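Local coordinates for putative transcriptional regulator protein, LacI family (PDB 3MIZ), which probably binds regulatory DNA and represses transcription, as members of its family do, at residues 64-68 with 69-73; 251-254 with 255-258; 121-124 with 125-129. All coordinates share one frame; numbering follows the deposited sequence.

Contact 1. Residues 64-68 with 69-73; sequences KMFQS and HRIDG
The His69 side chain lies alongside that of Met65, one turn earlier in the chain. With CG beside its own backbone N (chi1 -74°), the imidazole points the same way as the Met65 chain. CB and CG of His69 both lie 3.6 Å from Met65 O. CD2 comes in at 3.0 Å from Met65 O and 3.5 Å from Met65 CG, which sits at the ring edge in its plane. NE2 also packs near Met65 CG, while ND1 is hydrogen-bonded to His69 ND1 of the second subunit. Met65 is a selenomethionine.

The backbone of the same residues ends the helix. His69 N donates to Met65 O. Ile71 N gives an almost straight bond to Phe66 O (3.2 Å, 171°), and Arg70 N reaches Gln67 O at 3.0 Å. Arg70 has positive phi, 60°, and the turn is a Schellman motif. Ser68 O lies over one face of the Arg70 guanidinium. Ile71 CG1 meets Phe66 CD1 at 3.3 Å.

Phe66 touches Ile19 and Ile71 touches Thr15, both of strand 15-20. Met65 packs on Thr46 and Phe66 on Leu48 of the second subunit. The chain then enters strand 73-78, so this turn joins helix, sheet and dimer interface.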
ATOM      1  N   LYS A  64      16.794  -0.358  22.854  1.00 21.58           N
ATOM      2  CA  LYS A  64      17.434   0.478  23.860  1.00 25.28           C
ATOM      3  C   LYS A  64      16.626   1.770  23.986  1.00 25.98           C
ATOM      4  O   LYS A  64      16.348   2.237  25.089  1.00 25.81           O
ATOM      5  CB  LYS A  64      18.871   0.783  23.426  1.00 26.31           C
ATOM      6  CG  LYS A  64      19.850   0.958  24.563  1.00 31.53           C
ATOM      7  CD  LYS A  64      21.289   0.936  24.057  1.00 34.06           C
ATOM      8  CE  LYS A  64      21.642  -0.390  23.381  1.00 35.62           C
ATOM      9  NZ  LYS A  64      21.510  -1.557  24.304  1.00 36.93           N
HETATM   10  N   MSE A  65      16.249   2.339  22.846  1.00 27.40           N
HETATM   11  CA  MSE A  65      15.454   3.563  22.833  1.00 30.10           C
HETATM   12  C   MSE A  65      14.124   3.366  23.552  1.00 29.44           C
HETATM   13  O   MSE A  65      13.705   4.218  24.339  1.00 29.85           O
HETATM   14  CB  MSE A  65      15.186   4.017  21.395  1.00 33.97           C
HETATM   15  CG  MSE A  65      14.026   5.010  21.266  1.00 40.34           C
HETATM   16 SE   MSE A  65      13.976   5.855  19.535  1.00 52.15          SE
HETATM   17  CE  MSE A  65      15.424   7.093  19.846  1.00 48.09           C
ATOM     18  N   PHE A  66      13.450   2.253  23.279  1.00 28.62           N
ATOM     19  CA  PHE A  66      12.168   2.000  23.924  1.00 27.77           C
ATOM     20  C   PHE A  66      12.294   1.849  25.434  1.00 27.82           C
ATOM     21  O   PHE A  66      11.434   2.319  26.180  1.00 28.63           O
ATOM     22  CB  PHE A  66      11.478   0.771  23.321  1.00 28.44           C
ATOM     23  CG  PHE A  66      10.730   1.065  22.045  1.00 29.22           C
ATOM     24  CD1 PHE A  66      10.152   2.315  21.837  1.00 29.52           C
ATOM     25  CD2 PHE A  66      10.577   0.092  21.066  1.00 29.46           C
ATOM     26  CE1 PHE A  66       9.431   2.592  20.673  1.00 30.93           C
ATOM     27  CE2 PHE A  66       9.855   0.362  19.898  1.00 29.51           C
ATOM     28  CZ  PHE A  66       9.285   1.610  19.702  1.00 28.38           C
ATOM     29  N   GLN A  67      13.358   1.198  25.890  1.00 28.31           N
ATOM     30  CA  GLN A  67      13.555   1.033  27.324  1.00 31.14           C
ATOM     31  C   GLN A  67      13.711   2.423  27.928  1.00 31.27           C
ATOM     32  O   GLN A  67      13.075   2.751  28.926  1.00 31.07           O
ATOM     33  CB  GLN A  67      14.806   0.202  27.620  1.00 32.39           C
ATOM     34  CG  GLN A  67      15.030  -0.045  29.115  1.00 34.62           C
ATOM     35  CD  GLN A  67      16.244  -0.911  29.392  1.00 35.60           C
ATOM     36  OE1 GLN A  67      17.372  -0.534  29.080  1.00 34.98           O
ATOM     37  NE2 GLN A  67      16.016  -2.082  29.980  1.00 36.43           N
ATOM     38  N   SER A  68      14.551   3.234  27.295  1.00 31.97           N
ATOM     39  CA  SER A  68      14.810   4.600  27.735  1.00 33.36           C
ATOM     40  C   SER A  68      13.530   5.428  27.868  1.00 32.84           C
ATOM     41  O   SER A  68      13.396   6.233  28.788  1.00 31.73           O
ATOM     42  CB  SER A  68      15.755   5.290  26.745  1.00 34.46           C
ATOM     43  OG  SER A  68      15.841   6.680  26.999  1.00 37.71           O
ATOM     44  N   HIS A  69      12.596   5.220  26.944  1.00 31.65           N
ATOM     45  CA  HIS A  69      11.332   5.953  26.932  1.00 29.88           C
ATOM     46  C   HIS A  69      10.230   5.345  27.803  1.00 28.76           C
ATOM     47  O   HIS A  69       9.096   5.832  27.805  1.00 26.70           O
ATOM     48  CB  HIS A  69      10.842   6.090  25.488  1.00 30.92           C
ATOM     49  CG  HIS A  69      11.607   7.095  24.682  1.00 33.60           C
ATOM     50  ND1 HIS A  69      11.444   8.455  24.838  1.00 34.51           N
ATOM     51  CD2 HIS A  69      12.539   6.939  23.711  1.00 34.71           C
ATOM     52  CE1 HIS A  69      12.238   9.093  23.996  1.00 34.61           C
ATOM     53  NE2 HIS A  69      12.913   8.196  23.301  1.00 35.08           N
ATOM     54  N   ARG A  70      10.567   4.288  28.537  1.00 27.35           N
ATOM     55  CA  ARG A  70       9.631   3.604  29.434  1.00 27.09           C
ATOM     56  C   ARG A  70       8.389   3.011  28.767  1.00 26.35           C
ATOM     57  O   ARG A  70       7.303   3.023  29.345  1.00 25.08           O
ATOM     58  CB  ARG A  70       9.183   4.539  30.564  1.00 29.48           C
ATOM     59  CG  ARG A  70      10.300   5.367  31.194  1.00 34.86           C
ATOM     60  CD  ARG A  70      11.479   4.518  31.637  1.00 38.85           C
ATOM     61  NE  ARG A  70      12.557   5.350  32.168  1.00 42.86           N
ATOM     62  CZ  ARG A  70      13.796   4.920  32.394  1.00 43.77           C
ATOM     63  NH1 ARG A  70      14.122   3.659  32.136  1.00 43.26           N
ATOM     64  NH2 ARG A  70      14.709   5.751  32.881  1.00 43.89           N
ATOM     65  N   ILE A  71       8.537   2.503  27.550  1.00 24.47           N
ATOM     66  CA  ILE A  71       7.412   1.878  26.860  1.00 23.19           C
ATOM     67  C   ILE A  71       6.940   0.704  27.726  1.00 20.71           C
ATOM     68  O   ILE A  71       7.760  -0.004  28.309  1.00 20.54           O
ATOM     69  CB  ILE A  71       7.840   1.350  25.474  1.00 26.03           C
ATOM     70  CG1 ILE A  71       8.227   2.523  24.570  1.00 28.11           C
ATOM     71  CG2 ILE A  71       6.717   0.541  24.848  1.00 26.27           C
ATOM     72  CD1 ILE A  71       7.107   3.534  24.364  1.00 29.52           C
ATOM     73  N   ASP A  72       5.626   0.509  27.818  1.00 18.77           N
ATOM     74  CA  ASP A  72       5.063  -0.572  28.627  1.00 19.16           C
ATOM     75  C   ASP A  72       5.209  -1.953  27.996  1.00 18.06           C
ATOM     76  O   ASP A  72       5.362  -2.950  28.703  1.00 17.65           O
ATOM     77  CB  ASP A  72       3.580  -0.326  28.916  1.00 20.51           C
ATOM     78  CG  ASP A  72       3.354   0.817  29.880  1.00 23.42           C
ATOM     79  OD1 ASP A  72       4.299   1.177  30.616  1.00 21.10           O
ATOM     80  OD2 ASP A  72       2.218   1.343  29.906  1.00 23.82           O
ATOM     81  N   GLY A  73       5.148  -2.008  26.670  1.00 15.13           N
ATOM     82  CA  GLY A  73       5.281  -3.278  25.978  1.00 14.10           C
ATOM     83  C   GLY A  73       5.607  -3.070  24.509  1.00 14.04           C
ATOM     84  O   GLY A  73       5.510  -1.953  23.998  1.00 14.39           O
TER

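Contact 2. Residues 251-254 with 255-258; sequences LPYY and DLGR
A chi1 of -178° turns the Tyr254 ring from its backbone N toward Arg258, one helical turn on. It swings the ring outward and leans it toward the following turn, where Arg258 sits. Arg258 starts beside its own N, runs straight at chi2, then bends at chi3 (56°). The two side chains end up side by side, pointing the same way.

Arg258 CG sits over one face of the Tyr254 ring, toward the rim. This is a CH-pi contact, with Arg258 CG 4.2 Å from the ring centroid. Arg258 CD is nearer the rim, 3.2 Å from Tyr254 CE2. The guanidinium and ring planes are only 22° apart. Tyr254 OH is hydrogen-bonded to Asp38 of helix 30-42. Arg34 makes a cation-pi contact with the same ring. Arg258 itself packs on Asp38 and Trp39. The hydroxyl bond to Asp38 fixes the ring's far end, and Arg258 CG packs over a face.

The apolar pairs lie around Leu256. Its CD1 touches the edge of the Tyr253 ring, 3.9 Å from Tyr253 CD1. Its CG stands 4.3 Å from Pro252 CG. Leu251 CB covers one face of the Tyr253 ring. Leu256 and Pro252 also pack on Val280 of strand 277-285 and on Pro113.

Three backbone bonds start the helix. Leu256 N reaches Pro252 O at 2.8 Å, Gly257 N reaches Tyr253 O, and Arg258 N reaches Tyr254 O at 3.1 Å. Pro252 is the N-cap residue and also the centre of an inverse gamma turn. The arrangement is the first turn of an alpha helix entered from a tight turn, here starting helix 253-268 within a periplasmic binding protein-like fold.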
ATOM      1  N   LEU A 251      -5.989 -12.427   4.622  1.00 13.92           N
ATOM      2  CA  LEU A 251      -5.041 -12.566   5.716  1.00 14.10           C
ATOM      3  C   LEU A 251      -5.729 -11.738   6.796  1.00 14.92           C
ATOM      4  O   LEU A 251      -6.131 -10.599   6.543  1.00 15.07           O
ATOM      5  CB  LEU A 251      -3.691 -11.953   5.344  1.00 16.75           C
ATOM      6  CG  LEU A 251      -2.759 -12.765   4.439  1.00 17.17           C
ATOM      7  CD1 LEU A 251      -1.575 -11.889   4.029  1.00 19.44           C
ATOM      8  CD2 LEU A 251      -2.277 -14.011   5.172  1.00 17.92           C
ATOM      9  N   PRO A 252      -5.904 -12.307   8.003  1.00 14.91           N
ATOM     10  CA  PRO A 252      -6.556 -11.626   9.125  1.00 13.82           C
ATOM     11  C   PRO A 252      -5.675 -10.580   9.819  1.00 14.06           C
ATOM     12  O   PRO A 252      -5.550 -10.570  11.044  1.00 11.32           O
ATOM     13  CB  PRO A 252      -6.921 -12.788  10.048  1.00 15.38           C
ATOM     14  CG  PRO A 252      -5.740 -13.691   9.883  1.00 15.43           C
ATOM     15  CD  PRO A 252      -5.516 -13.682   8.378  1.00 13.48           C
ATOM     16  N   TYR A 253      -5.088  -9.690   9.029  1.00 13.60           N
ATOM     17  CA  TYR A 253      -4.211  -8.658   9.562  1.00 14.27           C
ATOM     18  C   TYR A 253      -4.838  -7.783  10.633  1.00 14.96           C
ATOM     19  O   TYR A 253      -4.265  -7.612  11.706  1.00 10.66           O
ATOM     20  CB  TYR A 253      -3.672  -7.776   8.431  1.00 16.23           C
ATOM     21  CG  TYR A 253      -2.529  -8.416   7.680  1.00 18.69           C
ATOM     22  CD1 TYR A 253      -1.686  -9.329   8.315  1.00 23.67           C
ATOM     23  CD2 TYR A 253      -2.260  -8.088   6.353  1.00 25.65           C
ATOM     24  CE1 TYR A 253      -0.606  -9.898   7.653  1.00 25.68           C
ATOM     25  CE2 TYR A 253      -1.169  -8.656   5.678  1.00 25.96           C
ATOM     26  CZ  TYR A 253      -0.352  -9.557   6.342  1.00 24.35           C
ATOM     27  OH  TYR A 253       0.743 -10.108   5.713  1.00 31.42           O
ATOM     28  N   TYR A 254      -6.004  -7.222  10.339  1.00 11.96           N
ATOM     29  CA  TYR A 254      -6.684  -6.365  11.295  1.00 16.03           C
ATOM     30  C   TYR A 254      -6.886  -7.102  12.623  1.00 16.03           C
ATOM     31  O   TYR A 254      -6.579  -6.565  13.693  1.00 16.12           O
ATOM     32  CB  TYR A 254      -8.035  -5.912  10.725  1.00 19.10           C
ATOM     33  CG  TYR A 254      -8.791  -4.973  11.637  1.00 22.23           C
ATOM     34  CD1 TYR A 254      -8.368  -3.657  11.824  1.00 22.64           C
ATOM     35  CD2 TYR A 254      -9.905  -5.415  12.344  1.00 24.67           C
ATOM     36  CE1 TYR A 254      -9.037  -2.805  12.703  1.00 25.92           C
ATOM     37  CE2 TYR A 254     -10.582  -4.574  13.220  1.00 26.43           C
ATOM     38  CZ  TYR A 254     -10.143  -3.271  13.398  1.00 27.43           C
ATOM     39  OH  TYR A 254     -10.800  -2.446  14.288  1.00 28.57           O
ATOM     40  N   ASP A 255      -7.386  -8.333  12.553  1.00 17.00           N
ATOM     41  CA  ASP A 255      -7.623  -9.133  13.752  1.00 18.17           C
ATOM     42  C   ASP A 255      -6.321  -9.521  14.448  1.00 17.77           C
ATOM     43  O   ASP A 255      -6.276  -9.606  15.674  1.00 16.30           O
ATOM     44  CB  ASP A 255      -8.417 -10.400  13.419  1.00 20.24           C
ATOM     45  CG  ASP A 255      -9.842 -10.101  12.985  1.00 26.68           C
ATOM     46  OD1 ASP A 255     -10.459  -9.168  13.547  1.00 26.07           O
ATOM     47  OD2 ASP A 255     -10.345 -10.809  12.090  1.00 29.51           O
ATOM     48  N   LEU A 256      -5.271  -9.778  13.671  1.00 15.17           N
ATOM     49  CA  LEU A 256      -3.976 -10.124  14.262  1.00 15.08           C
ATOM     50  C   LEU A 256      -3.495  -8.966  15.123  1.00 14.02           C
ATOM     51  O   LEU A 256      -2.951  -9.173  16.208  1.00 15.13           O
ATOM     52  CB  LEU A 256      -2.927 -10.413  13.185  1.00 13.35           C
ATOM     53  CG  LEU A 256      -2.984 -11.783  12.506  1.00 18.84           C
ATOM     54  CD1 LEU A 256      -1.991 -11.836  11.350  1.00 20.41           C
ATOM     55  CD2 LEU A 256      -2.673 -12.871  13.525  1.00 16.57           C
ATOM     56  N   GLY A 257      -3.685  -7.750  14.621  1.00 13.00           N
ATOM     57  CA  GLY A 257      -3.276  -6.567  15.355  1.00 12.29           C
ATOM     58  C   GLY A 257      -4.092  -6.385  16.625  1.00 15.69           C
ATOM     59  O   GLY A 257      -3.537  -6.175  17.701  1.00 14.29           O
ATOM     60  N   ARG A 258      -5.415  -6.471  16.512  1.00 15.22           N
ATOM     61  CA  ARG A 258      -6.265  -6.320  17.688  1.00 17.93           C
ATOM     62  C   ARG A 258      -5.989  -7.414  18.714  1.00 17.52           C
ATOM     63  O   ARG A 258      -5.850  -7.132  19.911  1.00 17.94           O
ATOM     64  CB  ARG A 258      -7.742  -6.355  17.289  1.00 21.11           C
ATOM     65  CG  ARG A 258      -8.182  -5.210  16.396  1.00 24.95           C
ATOM     66  CD  ARG A 258      -9.692  -5.265  16.201  1.00 31.54           C
ATOM     67  NE  ARG A 258     -10.390  -5.243  17.482  1.00 35.86           N
ATOM     68  CZ  ARG A 258     -10.399  -4.198  18.303  1.00 37.93           C
ATOM     69  NH1 ARG A 258      -9.755  -3.089  17.971  1.00 40.35           N
ATOM     70  NH2 ARG A 258     -11.037  -4.266  19.462  1.00 39.57           N
TER

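Contact 3. Residues 121-124 with 125-129; sequences DLTR and YLLER
Arg124 and Glu128 form the charged pair of this helical turn. Arg124 NH2 and Glu128 OE2 are 3.9 Å apart, a long salt bridge. The oxygen lies well out of the guanidinium plane, so the attraction is of charge alone.

The apolar contacts are on another side of the helix. Thr123 and Leu127 run side by side, with Thr123 CG2 4.1 Å from Leu127 CD1. One torsion of Thr123 (chi1 -61°) sets both branches: OG1 stands beside the backbone N and bonds to Ala119 O, while CG2 is anti to that N and meets Leu127. Leu127 CG also rests 3.2 Å from Thr123 O. Leu122 and Leu126 pack on Met202 of strand 200-203. Tyr125 packs on Leu284 of strand 277-285, and its OH is hydrogen-bonded to Glu286.

Four backbone bonds link residues four apart. Tyr125 N reaches Asp121 O, Leu127 N reaches Thr123 O, and Glu128 N reaches Arg124 O at 2.8 Å. Leu126 N to Leu122 O, at 3.3 Å, is the weak one.

This is the last part of amphipathic helix 115-127, which packs its apolar side on strands 200-203 and 277-285 and on helix 144-160 of a periplasmic binding protein-like fold.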
ATOM      1  N   ASP A 121      -7.967 -24.269   1.714  1.00 15.70           N
ATOM      2  CA  ASP A 121      -9.385 -24.006   1.499  1.00 16.75           C
ATOM      3  C   ASP A 121      -9.685 -23.403   0.136  1.00 18.99           C
ATOM      4  O   ASP A 121     -10.737 -23.663  -0.448  1.00 19.95           O
ATOM      5  CB  ASP A 121      -9.924 -23.096   2.597  1.00 16.46           C
ATOM      6  CG  ASP A 121      -9.989 -23.792   3.940  1.00 20.23           C
ATOM      7  OD1 ASP A 121      -9.990 -25.043   3.954  1.00 20.38           O
ATOM      8  OD2 ASP A 121     -10.052 -23.097   4.970  1.00 19.70           O
ATOM      9  N   LEU A 122      -8.754 -22.604  -0.373  1.00 17.29           N
ATOM     10  CA  LEU A 122      -8.923 -21.966  -1.669  1.00 17.14           C
ATOM     11  C   LEU A 122      -8.772 -23.021  -2.762  1.00 16.06           C
ATOM     12  O   LEU A 122      -9.485 -22.997  -3.765  1.00 14.58           O
ATOM     13  CB  LEU A 122      -7.878 -20.856  -1.819  1.00 19.57           C
ATOM     14  CG  LEU A 122      -8.126 -19.689  -2.768  1.00 24.21           C
ATOM     15  CD1 LEU A 122      -9.546 -19.171  -2.641  1.00 23.37           C
ATOM     16  CD2 LEU A 122      -7.125 -18.595  -2.435  1.00 25.57           C
ATOM     17  N   THR A 123      -7.862 -23.969  -2.556  1.00 13.86           N
ATOM     18  CA  THR A 123      -7.651 -25.026  -3.539  1.00 15.40           C
ATOM     19  C   THR A 123      -8.883 -25.946  -3.548  1.00 17.57           C
ATOM     20  O   THR A 123      -9.374 -26.329  -4.613  1.00 18.64           O
ATOM     21  CB  THR A 123      -6.365 -25.840  -3.219  1.00 17.62           C
ATOM     22  OG1 THR A 123      -5.227 -24.965  -3.262  1.00 18.27           O
ATOM     23  CG2 THR A 123      -6.161 -26.962  -4.243  1.00 16.70           C
ATOM     24  N   ARG A 124      -9.397 -26.278  -2.368  1.00 17.35           N
ATOM     25  CA  ARG A 124     -10.586 -27.134  -2.275  1.00 17.57           C
ATOM     26  C   ARG A 124     -11.787 -26.436  -2.924  1.00 17.41           C
ATOM     27  O   ARG A 124     -12.659 -27.086  -3.519  1.00 15.91           O
ATOM     28  CB  ARG A 124     -10.914 -27.438  -0.810  1.00 21.22           C
ATOM     29  CG  ARG A 124      -9.888 -28.308  -0.085  1.00 23.98           C
ATOM     30  CD  ARG A 124     -10.199 -28.355   1.405  1.00 27.48           C
ATOM     31  NE  ARG A 124     -11.570 -28.789   1.678  1.00 29.84           N
ATOM     32  CZ  ARG A 124     -11.947 -30.056   1.830  1.00 33.77           C
ATOM     33  NH1 ARG A 124     -11.058 -31.036   1.737  1.00 34.40           N
ATOM     34  NH2 ARG A 124     -13.219 -30.342   2.088  1.00 34.95           N
ATOM     35  N   TYR A 125     -11.840 -25.117  -2.786  1.00 17.37           N
ATOM     36  CA  TYR A 125     -12.919 -24.321  -3.369  1.00 18.29           C
ATOM     37  C   TYR A 125     -12.991 -24.593  -4.875  1.00 17.97           C
ATOM     38  O   TYR A 125     -14.064 -24.860  -5.419  1.00 16.76           O
ATOM     39  CB  TYR A 125     -12.665 -22.832  -3.101  1.00 19.77           C
ATOM     40  CG  TYR A 125     -13.637 -21.898  -3.789  1.00 23.02           C
ATOM     41  CD1 TYR A 125     -13.410 -21.462  -5.094  1.00 24.37           C
ATOM     42  CD2 TYR A 125     -14.787 -21.457  -3.140  1.00 23.88           C
ATOM     43  CE1 TYR A 125     -14.304 -20.609  -5.736  1.00 26.10           C
ATOM     44  CE2 TYR A 125     -15.691 -20.602  -3.774  1.00 26.13           C
ATOM     45  CZ  TYR A 125     -15.443 -20.183  -5.069  1.00 26.62           C
ATOM     46  OH  TYR A 125     -16.333 -19.339  -5.696  1.00 27.15           O
ATOM     47  N   LEU A 126     -11.842 -24.534  -5.537  1.00 14.45           N
ATOM     48  CA  LEU A 126     -11.779 -24.785  -6.967  1.00 15.85           C
ATOM     49  C   LEU A 126     -12.123 -26.239  -7.293  1.00 16.82           C
ATOM     50  O   LEU A 126     -12.888 -26.502  -8.219  1.00 16.06           O
ATOM     51  CB  LEU A 126     -10.388 -24.433  -7.496  1.00 13.86           C
ATOM     52  CG  LEU A 126     -10.094 -22.930  -7.472  1.00 11.73           C
ATOM     53  CD1 LEU A 126      -8.643 -22.660  -7.833  1.00 11.14           C
ATOM     54  CD2 LEU A 126     -11.041 -22.215  -8.456  1.00 10.91           C
ATOM     55  N   LEU A 127     -11.570 -27.177  -6.525  1.00 16.89           N
ATOM     56  CA  LEU A 127     -11.825 -28.609  -6.742  1.00 18.27           C
ATOM     57  C   LEU A 127     -13.304 -28.960  -6.627  1.00 20.60           C
ATOM     58  O   LEU A 127     -13.814 -29.807  -7.370  1.00 19.67           O
ATOM     59  CB  LEU A 127     -11.027 -29.450  -5.737  1.00 18.71           C
ATOM     60  CG  LEU A 127      -9.507 -29.303  -5.820  1.00 18.64           C
ATOM     61  CD1 LEU A 127      -8.836 -30.096  -4.694  1.00 21.09           C
ATOM     62  CD2 LEU A 127      -9.032 -29.793  -7.184  1.00 18.86           C
ATOM     63  N   GLU A 128     -13.996 -28.323  -5.688  1.00 22.04           N
ATOM     64  CA  GLU A 128     -15.415 -28.585  -5.508  1.00 24.83           C
ATOM     65  C   GLU A 128     -16.214 -27.881  -6.603  1.00 24.47           C
ATOM     66  O   GLU A 128     -17.421 -28.096  -6.734  1.00 23.83           O
ATOM     67  CB  GLU A 128     -15.874 -28.107  -4.129  1.00 29.74           C
ATOM     68  CG  GLU A 128     -15.055 -28.691  -2.986  1.00 34.09           C
ATOM     69  CD  GLU A 128     -15.579 -28.297  -1.617  1.00 38.00           C
ATOM     70  OE1 GLU A 128     -15.864 -27.098  -1.405  1.00 41.09           O
ATOM     71  OE2 GLU A 128     -15.701 -29.187  -0.749  1.00 41.93           O
ATOM     72  N   ARG A 129     -15.536 -27.045  -7.384  1.00 22.64           N
ATOM     73  CA  ARG A 129     -16.185 -26.316  -8.473  1.00 24.13           C
ATOM     74  C   ARG A 129     -15.817 -26.871  -9.852  1.00 22.40           C
ATOM     75  O   ARG A 129     -15.789 -26.131 -10.838  1.00 24.32           O
ATOM     76  CB  ARG A 129     -15.837 -24.822  -8.416  1.00 27.25           C
ATOM     77  CG  ARG A 129     -16.220 -24.104  -7.121  1.00 33.42           C
ATOM     78  CD  ARG A 129     -17.700 -24.195  -6.835  1.00 37.27           C
ATOM     79  NE  ARG A 129     -18.125 -23.302  -5.755  1.00 40.52           N
ATOM     80  CZ  ARG A 129     -17.703 -23.375  -4.495  1.00 41.35           C
ATOM     81  NH1 ARG A 129     -16.826 -24.301  -4.127  1.00 40.43           N
ATOM     82  NH2 ARG A 129     -18.184 -22.534  -3.591  1.00 42.09           N
TER

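From the N terminus the chain first meets contact 1, where helix 56-68 turns into strand 73-78. Contact 3 follows at the end of helix 115-127, and contact 2 comes last, at the start of helix 253-268. Each is a local turn, so none closes a long loop. The three are in series; none nests in or crosses another. Contacts 1 and 3 are on opposite sides of the chain's centre, with centres about 47 Å apart. The centre of contact 2 lies about 24 Å from each of the other two. Strand 277-285 ties contacts 2 and 3 together, since side chains of both pack on it. Contact 1 instead joins strand 15-20 to the second subunit.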